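Local coordinates for protein extracellular ligand-binding receptor (Rhodopseudomonas palustris, PDB 3SG0) that probably captures aromatic acids for transport as a leucine-binding-protein relative, and binds benzoylformic acid, at residues L190-V195 / I211-D216; L234-F239 / G259-G264; E252-L257 / I375-G380. All coordinates share one frame; numbering follows the deposited sequence.

How the interactions relate
The three contacts run in a row from the parallel four-stranded sheet, by way of helix 228-236, to the three-stranded antiparallel sheet. Interaction 1 comes first and closes before interaction 2 opens, whereas the segments of interactions 2 and 3 alternate. Centres of interactions 1 and 2 lie about 16 Å apart, and they touch where P215 and I211 pack on F239 and R237. Interactions 2 and 3, about 12 Å between centres, are joined by probable hydrogen bonds from G264 N to I377 O and from D379 N to E263 OE2. Interactions 1 and 3 do not touch, their nearest atoms about 14 Å apart. All join peripheral parts of the fold, interactions 1 and 2 away from ligand-binding sites.

Interaction 1 (L190-V195 / I211-D216); sequences LTTHEV and IATKPD
T191 and T213 mark the closest pass of the two backbones, 6.4 Å between CA atoms, where the break in strand 189-196 runs beside the turn that follows helix 204-212. The two threonines face each other and meet through their hydroxyls: T191 OG1 donates to T213 OG1 at 2.8 Å. T213 OG1 is in turn hydrogen-bonded to I210 O, three residues back, in the last turn of helix 204-212, so the two hydroxyls link the break in the strand, in a short chain of bonds, to the end of that helix. With OG1 set between the backbone N and the carbonyl carbon (chi1 69°), T213 can bond back to the helix and still receive T191.

The methyl groups add an apolar touch beside this bond. T192 CG2 lies 3.8 Å from T213 CG2, while the T192 hydroxyl is committed to Y164 O on the adjoining strand. P215 approaches T191, its ring atom CB 4.3 Å from T191 OG1. The chain reaches P215 through K214, which has positive phi and whose N bonds to I211 O at 2.9 Å.

This is a surface contact, away from the ligand. Strand 161-167 lies between the strands on either side of helix 204-212: T191 makes backbone hydrogen bonds with V162, and D216 with K161. The contact therefore ties the start of one strand to the exit of the helix that leads into the next, strand 217-221, within a beta-alpha-beta crossover of the parallel alpha/beta sheet characteristic of periplasmic binding proteins.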
loop_
_atom_site.group_PDB
_atom_site.type_symbol
_atom_site.label_atom_id
_atom_site.label_comp_id
_atom_site.label_asym_id
_atom_site.label_seq_id
_atom_site.Cartn_x
_atom_site.Cartn_y
_atom_site.Cartn_z
ATOM N N LEU A 190 -21.142 -9.290 10.742
ATOM C CA LEU A 190 -20.903 -7.860 10.593
ATOM C C LEU A 190 -22.209 -7.134 10.867
ATOM O O LEU A 190 -23.196 -7.343 10.160
ATOM C CB LEU A 190 -20.431 -7.533 9.179
ATOM C CG LEU A 190 -19.012 -7.950 8.796
ATOM C CD1 LEU A 190 -18.682 -7.457 7.396
ATOM C CD2 LEU A 190 -18.009 -7.406 9.797
ATOM N N THR A 191 -22.218 -6.282 11.887
ATOM C CA THR A 191 -23.457 -5.648 12.336
ATOM C C THR A 191 -23.827 -4.391 11.551
ATOM O O THR A 191 -24.977 -3.939 11.611
ATOM C CB THR A 191 -23.393 -5.258 13.822
ATOM O OG1 THR A 191 -22.449 -4.193 13.995
ATOM C CG2 THR A 191 -22.994 -6.444 14.672
ATOM N N THR A 192 -22.858 -3.814 10.844
ATOM C CA THR A 192 -23.104 -2.606 10.059
ATOM C C THR A 192 -22.280 -2.617 8.791
ATOM O O THR A 192 -21.362 -3.423 8.635
ATOM C CB THR A 192 -22.736 -1.301 10.813
ATOM O OG1 THR A 192 -21.329 -1.275 11.094
ATOM C CG2 THR A 192 -23.527 -1.147 12.098
ATOM N N HIS A 193 -22.611 -1.690 7.900
ATOM C CA HIS A 193 -21.788 -1.376 6.745
ATOM C C HIS A 193 -21.763 0.144 6.610
ATOM O O HIS A 193 -22.344 0.709 5.682
ATOM C CB HIS A 193 -22.357 -2.027 5.481
ATOM C CG HIS A 193 -21.524 -1.804 4.254
ATOM N ND1 HIS A 193 -21.925 -2.216 3.002
ATOM C CD2 HIS A 193 -20.311 -1.225 4.086
ATOM C CE1 HIS A 193 -21.001 -1.893 2.114
ATOM N NE2 HIS A 193 -20.014 -1.284 2.747
ATOM N N GLU A 194 -21.107 0.809 7.558
ATOM C CA GLU A 194 -21.019 2.266 7.533
ATOM C C GLU A 194 -19.827 2.681 6.698
ATOM O O GLU A 194 -18.805 1.977 6.654
ATOM C CB GLU A 194 -20.895 2.830 8.947
ATOM C CG GLU A 194 -22.132 2.605 9.805
ATOM C CD GLU A 194 -23.376 3.236 9.213
ATOM O OE1 GLU A 194 -23.350 4.441 8.901
ATOM O OE2 GLU A 194 -24.388 2.523 9.053
ATOM N N VAL A 195 -19.949 3.832 6.048
ATOM C CA VAL A 195 -18.869 4.351 5.226
ATOM C C VAL A 195 -18.665 5.845 5.467
ATOM O O VAL A 195 -19.553 6.535 5.976
ATOM C CB VAL A 195 -19.114 4.087 3.715
ATOM C CG1 VAL A 195 -19.185 2.586 3.429
ATOM C CG2 VAL A 195 -20.361 4.803 3.222
ATOM N N ILE A 211 -22.338 1.774 17.522
ATOM C CA ILE A 211 -22.459 1.574 18.957
ATOM C C ILE A 211 -23.828 1.005 19.339
ATOM O O ILE A 211 -23.922 0.144 20.214
ATOM C CB ILE A 211 -22.135 2.869 19.719
ATOM C CG1 ILE A 211 -20.623 3.108 19.681
ATOM C CG2 ILE A 211 -22.640 2.796 21.160
ATOM C CD1 ILE A 211 -20.180 4.463 20.193
ATOM N N ALA A 212 -24.877 1.447 18.651
ATOM C CA ALA A 212 -26.230 0.970 18.944
ATOM C C ALA A 212 -26.415 -0.527 18.669
ATOM O O ALA A 212 -27.320 -1.154 19.234
ATOM C CB ALA A 212 -27.267 1.792 18.180
ATOM N N THR A 213 -25.570 -1.105 17.813
ATOM C CA THR A 213 -25.637 -2.545 17.552
ATOM C C THR A 213 -24.954 -3.370 18.645
ATOM O O THR A 213 -24.997 -4.599 18.615
ATOM C CB THR A 213 -25.045 -2.950 16.172
ATOM O OG1 THR A 213 -23.619 -2.772 16.161
ATOM C CG2 THR A 213 -25.682 -2.153 15.046
ATOM N N LYS A 214 -24.330 -2.685 19.601
ATOM C CA LYS A 214 -23.653 -3.342 20.719
ATOM C C LYS A 214 -22.745 -4.481 20.263
ATOM O O LYS A 214 -22.911 -5.628 20.669
ATOM C CB LYS A 214 -24.668 -3.835 21.754
ATOM C CG LYS A 214 -25.425 -2.710 22.445
ATOM C CD LYS A 214 -26.339 -3.229 23.543
ATOM C CE LYS A 214 -27.001 -2.082 24.290
ATOM N NZ LYS A 214 -27.905 -2.564 25.370
ATOM N N PRO A 215 -21.766 -4.161 19.413
ATOM C CA PRO A 215 -20.849 -5.186 18.917
ATOM C C PRO A 215 -19.758 -5.516 19.931
ATOM O O PRO A 215 -19.517 -4.747 20.857
ATOM C CB PRO A 215 -20.226 -4.511 17.695
ATOM C CG PRO A 215 -20.185 -3.072 18.077
ATOM C CD PRO A 215 -21.450 -2.828 18.868
ATOM N N ASP A 216 -19.099 -6.652 19.732
ATOM C CA ASP A 216 -17.955 -7.048 20.547
ATOM C C ASP A 216 -16.688 -6.307 20.120
ATOM O O ASP A 216 -15.813 -6.016 20.940
ATOM C CB ASP A 216 -17.737 -8.557 20.436
ATOM C CG ASP A 216 -18.966 -9.350 20.836
ATOM O OD1 ASP A 216 -19.504 -9.101 21.936
ATOM O OD2 ASP A 216 -19.403 -10.211 20.046
#

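Interaction 2 (L234-F239 / G259-G264); sequences LRERGF and GKDVEG
The R235 guanidinium meets the 259-264 turn at its edge: D261 O lies near its plane, 3.9 Å from R235 NE, and water 1 sits in the plane beside NH2. F239 C also lies at the edge. The D261 carboxylate is turned 56° from the guanidinium, and the two side chains run antiparallel alongside one another, so the charged ends do not pair. What D261 OD1 meets is the aliphatic root of the arginine, R235 CB, at 3.6 Å. The carboxylate finds its salt bridge in K232, through OD2.

A bend at chi2 (-64°) turns the R235 chain so that NH1 reaches backbone oxygens beyond its own helix, while NE and NH2 face the 259-264 turn through water. R235 NH1 donates to F239 O at 2.9 Å, coming in 48° above the carbonyl plane, and it also bonds to G241 O. Toward the other segment, two waters carry the polar part of the contact. Water 1 accepts from R235 NH2 at 3.0 Å and donates to E263 O at 2.8 Å. Water 2 accepts from R235 NE at 3.1 Å, with K260 O and E263 O among more acceptors than its two protons can serve, so its outgoing bonds are probably shared. No direct hydrogen bond crosses between the segments; R235 is linked to the turn's carbonyls K260 O and E263 O only through water.

Just after R235 in sequence the helix ends in a Schellman motif. G238, with positive phi, is its C-prime residue: F239 N bonds to L234 O, and G238 N to R235 O at 3.1 Å. By gripping F239 O, R235 adds a side-chain bond to the chain leaving this cap, on the way from helix 228-236 to strand 242-244.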
loop_
_atom_site.group_PDB
_atom_site.type_symbol
_atom_site.label_atom_id
_atom_site.label_comp_id
_atom_site.label_asym_id
_atom_site.label_seq_id
_atom_site.Cartn_x
_atom_site.Cartn_y
_atom_site.Cartn_z
ATOM N N LEU A 234 -15.192 6.440 18.288
ATOM C CA LEU A 234 -15.687 5.275 19.005
ATOM C C LEU A 234 -15.296 5.336 20.479
ATOM O O LEU A 234 -16.134 5.120 21.363
ATOM C CB LEU A 234 -15.158 3.992 18.365
ATOM C CG LEU A 234 -15.872 3.566 17.081
ATOM C CD1 LEU A 234 -14.995 2.652 16.252
ATOM C CD2 LEU A 234 -17.201 2.892 17.414
ATOM N N ARG A 235 -14.029 5.633 20.754
ATOM C CA ARG A 235 -13.563 5.669 22.135
ATOM C C ARG A 235 -14.235 6.792 22.921
ATOM O O ARG A 235 -14.633 6.600 24.075
ATOM C CB ARG A 235 -12.037 5.796 22.210
ATOM C CG ARG A 235 -11.276 4.586 21.676
ATOM C CD ARG A 235 -11.551 3.336 22.503
ATOM N NE ARG A 235 -10.688 2.227 22.101
ATOM C CZ ARG A 235 -11.093 0.965 21.990
ATOM N NH1 ARG A 235 -12.350 0.642 22.258
ATOM N NH2 ARG A 235 -10.235 0.022 21.608
ATOM N N GLU A 236 -14.372 7.956 22.298
ATOM C CA GLU A 236 -14.972 9.101 22.970
ATOM C C GLU A 236 -16.441 8.848 23.300
ATOM O O GLU A 236 -16.968 9.386 24.279
ATOM C CB GLU A 236 -14.794 10.364 22.122
ATOM C CG GLU A 236 -13.347 10.847 22.083
ATOM C CD GLU A 236 -13.093 11.889 21.013
ATOM O OE1 GLU A 236 -14.053 12.280 20.315
ATOM O OE2 GLU A 236 -11.926 12.312 20.867
ATOM N N ARG A 237 -17.097 8.021 22.492
ATOM C CA ARG A 237 -18.512 7.716 22.699
ATOM C C ARG A 237 -18.747 6.441 23.502
ATOM O O ARG A 237 -19.869 5.932 23.565
ATOM C CB ARG A 237 -19.268 7.695 21.368
ATOM C CG ARG A 237 -19.169 9.023 20.633
ATOM C CD ARG A 237 -20.429 9.383 19.871
ATOM N NE ARG A 237 -20.411 10.791 19.479
ATOM C CZ ARG A 237 -21.183 11.733 20.018
ATOM N NH1 ARG A 237 -21.089 12.987 19.599
ATOM N NH2 ARG A 237 -22.055 11.424 20.966
ATOM N N GLY A 238 -17.683 5.932 24.119
ATOM C CA GLY A 238 -17.818 4.907 25.137
ATOM C C GLY A 238 -17.542 3.481 24.713
ATOM O O GLY A 238 -17.653 2.567 25.527
ATOM N N PHE A 239 -17.178 3.268 23.455
ATOM C CA PHE A 239 -16.896 1.911 23.028
ATOM C C PHE A 239 -15.583 1.427 23.628
ATOM O O PHE A 239 -14.542 2.060 23.457
ATOM C CB PHE A 239 -16.860 1.789 21.507
ATOM C CG PHE A 239 -16.715 0.377 21.043
ATOM C CD1 PHE A 239 -17.759 -0.520 21.212
ATOM C CD2 PHE A 239 -15.535 -0.075 20.475
ATOM C CE1 PHE A 239 -17.640 -1.828 20.817
ATOM C CE2 PHE A 239 -15.411 -1.389 20.072
ATOM C CZ PHE A 239 -16.467 -2.268 20.245
ATOM N N GLY A 259 -2.729 8.641 19.622
ATOM C CA GLY A 259 -2.441 8.600 21.044
ATOM C C GLY A 259 -3.038 7.393 21.747
ATOM O O GLY A 259 -3.058 6.287 21.202
ATOM N N LYS A 260 -3.542 7.606 22.959
ATOM C CA LYS A 260 -4.068 6.510 23.764
ATOM C C LYS A 260 -5.267 5.829 23.106
ATOM O O LYS A 260 -5.521 4.649 23.340
ATOM C CB LYS A 260 -4.430 6.995 25.172
ATOM C CG LYS A 260 -5.751 7.744 25.267
ATOM C CD LYS A 260 -5.931 8.359 26.650
ATOM C CE LYS A 260 -7.357 8.835 26.877
ATOM N NZ LYS A 260 -8.298 7.698 27.080
ATOM N N ASP A 261 -5.993 6.564 22.271
ATOM C CA ASP A 261 -7.176 5.998 21.626
ATOM C C ASP A 261 -6.861 4.886 20.621
ATOM O O ASP A 261 -7.715 4.036 20.352
ATOM C CB ASP A 261 -8.004 7.087 20.946
ATOM C CG ASP A 261 -8.632 8.051 21.937
ATOM O OD1 ASP A 261 -9.007 7.623 23.051
ATOM O OD2 ASP A 261 -8.751 9.245 21.599
ATOM N N VAL A 262 -5.648 4.886 20.070
ATOM C CA VAL A 262 -5.272 3.844 19.112
ATOM C C VAL A 262 -4.377 2.763 19.709
ATOM O O VAL A 262 -4.057 1.775 19.043
ATOM C CB VAL A 262 -4.664 4.417 17.808
ATOM C CG1 VAL A 262 -5.645 5.387 17.159
ATOM C CG2 VAL A 262 -3.306 5.072 18.063
ATOM N N GLU A 263 -3.975 2.935 20.963
ATOM C CA GLU A 263 -3.241 1.889 21.657
ATOM C C GLU A 263 -4.051 0.597 21.599
ATOM O O GLU A 263 -5.267 0.602 21.809
ATOM C CB GLU A 263 -2.974 2.306 23.106
ATOM C CG GLU A 263 -2.236 1.276 23.943
ATOM C CD GLU A 263 -0.763 1.161 23.589
ATOM O OE1 GLU A 263 -0.266 1.983 22.789
ATOM O OE2 GLU A 263 -0.104 0.240 24.120
ATOM N N GLY A 264 -3.379 -0.506 21.287
ATOM C CA GLY A 264 -4.040 -1.792 21.220
ATOM C C GLY A 264 -4.664 -2.131 19.878
ATOM O O GLY A 264 -5.129 -3.254 19.693
HETATM O O HOH W 1 -7.532 0.136 20.222
HETATM O O HOH W 2 -7.732 2.349 22.894
#

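Interaction 3 (E252-L257 / I375-G380); sequences EEFIKL and IEIRDG
I255 points its CB toward the strand-turn segment 375-380, and both branches find contacts there. CG2, the short branch, lies 3.6 Å from G380 O and rests almost as closely on G380 CA. On the longer branch, CG1 passes I377, 4.0 Å from I377 CD1. Its tip, CD1, returns to the glycine, 3.7 Å from G380 O. I255 therefore touches both the I377 side chain and the turn of the beta hairpin formed by strands 373-378 and 381-384.

F254, the preceding residue, comes to the same isoleucine from another direction. Its CG is anti to the backbone N (chi1 173°), which carries the ring forward until I377 CD1 lies in the ring plane at its edge, 3.6 Å from F254 CE2. I377 CD1 thus meets both helix residues, an aromatic edge and an aliphatic chain, entirely by van der Waals contact.

The F254 side chain is about 11 Å from the bound benzoylformic acid, so it does not line the pocket directly. Around the contact, helix 252-258 leans on the three-stranded antiparallel sheet: F382 of strand 381-384 touches both I255 and I377, I377 makes backbone hydrogen bonds with G264 and A265 at the approach to strand 266-269, and V228 and Q231 of helix 228-236 pack against F254.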
loop_
_atom_site.group_PDB
_atom_site.type_symbol
_atom_site.label_atom_id
_atom_site.label_comp_id
_atom_site.label_asym_id
_atom_site.label_seq_id
_atom_site.Cartn_x
_atom_site.Cartn_y
_atom_site.Cartn_z
ATOM N N GLU A 252 3.880 5.793 11.765
ATOM C CA GLU A 252 4.008 6.400 13.082
ATOM C C GLU A 252 3.178 7.688 13.221
ATOM O O GLU A 252 2.855 8.095 14.334
ATOM C CB GLU A 252 5.478 6.618 13.442
ATOM C CG GLU A 252 6.206 5.340 13.859
ATOM C CD GLU A 252 6.441 4.349 12.724
ATOM O OE1 GLU A 252 6.522 4.771 11.547
ATOM O OE2 GLU A 252 6.549 3.139 13.021
ATOM N N GLU A 253 2.806 8.317 12.109
ATOM C CA GLU A 253 1.931 9.493 12.182
ATOM C C GLU A 253 0.567 9.144 12.762
ATOM O O GLU A 253 -0.059 9.959 13.442
ATOM C CB GLU A 253 1.734 10.126 10.804
ATOM C CG GLU A 253 2.996 10.677 10.186
ATOM C CD GLU A 253 2.740 11.389 8.872
ATOM O OE1 GLU A 253 1.739 12.129 8.788
ATOM O OE2 GLU A 253 3.533 11.206 7.930
ATOM N N PHE A 254 0.093 7.939 12.478
ATOM C CA PHE A 254 -1.176 7.456 13.007
ATOM C C PHE A 254 -1.074 7.247 14.515
ATOM O O PHE A 254 -1.986 7.594 15.270
ATOM C CB PHE A 254 -1.572 6.160 12.289
ATOM C CG PHE A 254 -2.785 5.476 12.864
ATOM C CD1 PHE A 254 -4.062 5.793 12.428
ATOM C CD2 PHE A 254 -2.641 4.491 13.824
ATOM C CE1 PHE A 254 -5.161 5.151 12.950
ATOM C CE2 PHE A 254 -3.740 3.842 14.345
ATOM C CZ PHE A 254 -5.007 4.176 13.905
ATOM N N ILE A 255 0.043 6.686 14.963
ATOM C CA ILE A 255 0.265 6.478 16.391
ATOM C C ILE A 255 0.313 7.812 17.116
ATOM O O ILE A 255 -0.309 7.982 18.170
ATOM C CB ILE A 255 1.565 5.685 16.663
ATOM C CG1 ILE A 255 1.442 4.261 16.107
ATOM C CG2 ILE A 255 1.894 5.666 18.163
ATOM C CD1 ILE A 255 2.694 3.416 16.275
ATOM N N LYS A 256 1.038 8.770 16.553
ATOM C CA LYS A 256 1.207 10.071 17.194
ATOM C C LYS A 256 -0.118 10.825 17.300
ATOM O O LYS A 256 -0.457 11.365 18.357
ATOM C CB LYS A 256 2.230 10.903 16.423
ATOM C CG LYS A 256 2.510 12.275 17.019
ATOM C CD LYS A 256 3.563 13.004 16.198
ATOM C CE LYS A 256 3.715 14.453 16.628
ATOM N NZ LYS A 256 4.616 15.201 15.707
ATOM N N LEU A 257 -0.864 10.860 16.205
ATOM C CA LEU A 257 -2.137 11.570 16.184
ATOM C C LEU A 257 -3.182 10.854 17.032
ATOM O O LEU A 257 -3.981 11.489 17.725
ATOM C CB LEU A 257 -2.630 11.720 14.744
ATOM C CG LEU A 257 -3.873 12.587 14.542
ATOM C CD1 LEU A 257 -3.580 14.037 14.923
ATOM C CD2 LEU A 257 -4.361 12.493 13.103
ATOM N N ILE A 375 -0.082 -7.192 13.363
ATOM C CA ILE A 375 0.609 -6.085 13.999
ATOM C C ILE A 375 -0.287 -5.487 15.072
ATOM O O ILE A 375 -1.499 -5.351 14.874
ATOM C CB ILE A 375 0.938 -4.975 12.966
ATOM C CG1 ILE A 375 1.642 -5.557 11.732
ATOM C CG2 ILE A 375 1.751 -3.857 13.612
ATOM C CD1 ILE A 375 2.968 -6.253 12.020
ATOM N N GLU A 376 0.311 -5.119 16.198
ATOM C CA GLU A 376 -0.400 -4.467 17.285
ATOM C C GLU A 376 0.322 -3.175 17.639
ATOM O O GLU A 376 1.555 -3.128 17.615
ATOM C CB GLU A 376 -0.425 -5.394 18.505
ATOM C CG GLU A 376 -1.244 -4.902 19.690
ATOM C CD GLU A 376 -1.132 -5.835 20.884
ATOM O OE1 GLU A 376 -0.067 -6.466 21.041
ATOM O OE2 GLU A 376 -2.107 -5.942 21.659
ATOM N N ILE A 377 -0.432 -2.128 17.966
ATOM C CA ILE A 377 0.166 -0.925 18.535
ATOM C C ILE A 377 0.294 -1.142 20.039
ATOM O O ILE A 377 -0.708 -1.235 20.749
ATOM C CB ILE A 377 -0.661 0.340 18.226
ATOM C CG1 ILE A 377 -0.768 0.522 16.706
ATOM C CG2 ILE A 377 -0.032 1.557 18.888
ATOM C CD1 ILE A 377 -1.644 1.682 16.295
ATOM N N ARG A 378 1.533 -1.272 20.505
ATOM C CA ARG A 378 1.819 -1.493 21.920
ATOM C C ARG A 378 2.811 -0.456 22.401
ATOM O O ARG A 378 3.898 -0.331 21.844
ATOM C CB ARG A 378 2.419 -2.880 22.150
ATOM C CG ARG A 378 1.432 -4.020 22.107
ATOM C CD ARG A 378 1.854 -5.146 23.054
ATOM N NE ARG A 378 3.240 -5.572 22.862
ATOM C CZ ARG A 378 3.653 -6.350 21.866
ATOM N NH1 ARG A 378 2.788 -6.776 20.952
ATOM N NH2 ARG A 378 4.932 -6.693 21.777
ATOM N N ASP A 379 2.437 0.280 23.442
ATOM C CA ASP A 379 3.296 1.323 23.990
ATOM C C ASP A 379 3.802 2.260 22.899
ATOM O O ASP A 379 4.972 2.633 22.869
ATOM C CB ASP A 379 4.464 0.704 24.764
ATOM C CG ASP A 379 4.001 -0.093 25.972
ATOM O OD1 ASP A 379 3.016 0.325 26.617
ATOM O OD2 ASP A 379 4.615 -1.137 26.273
ATOM N N GLY A 380 2.909 2.629 21.989
ATOM C CA GLY A 380 3.225 3.634 20.995
ATOM C C GLY A 380 4.173 3.183 19.898
ATOM O O GLY A 380 4.833 4.014 19.276
#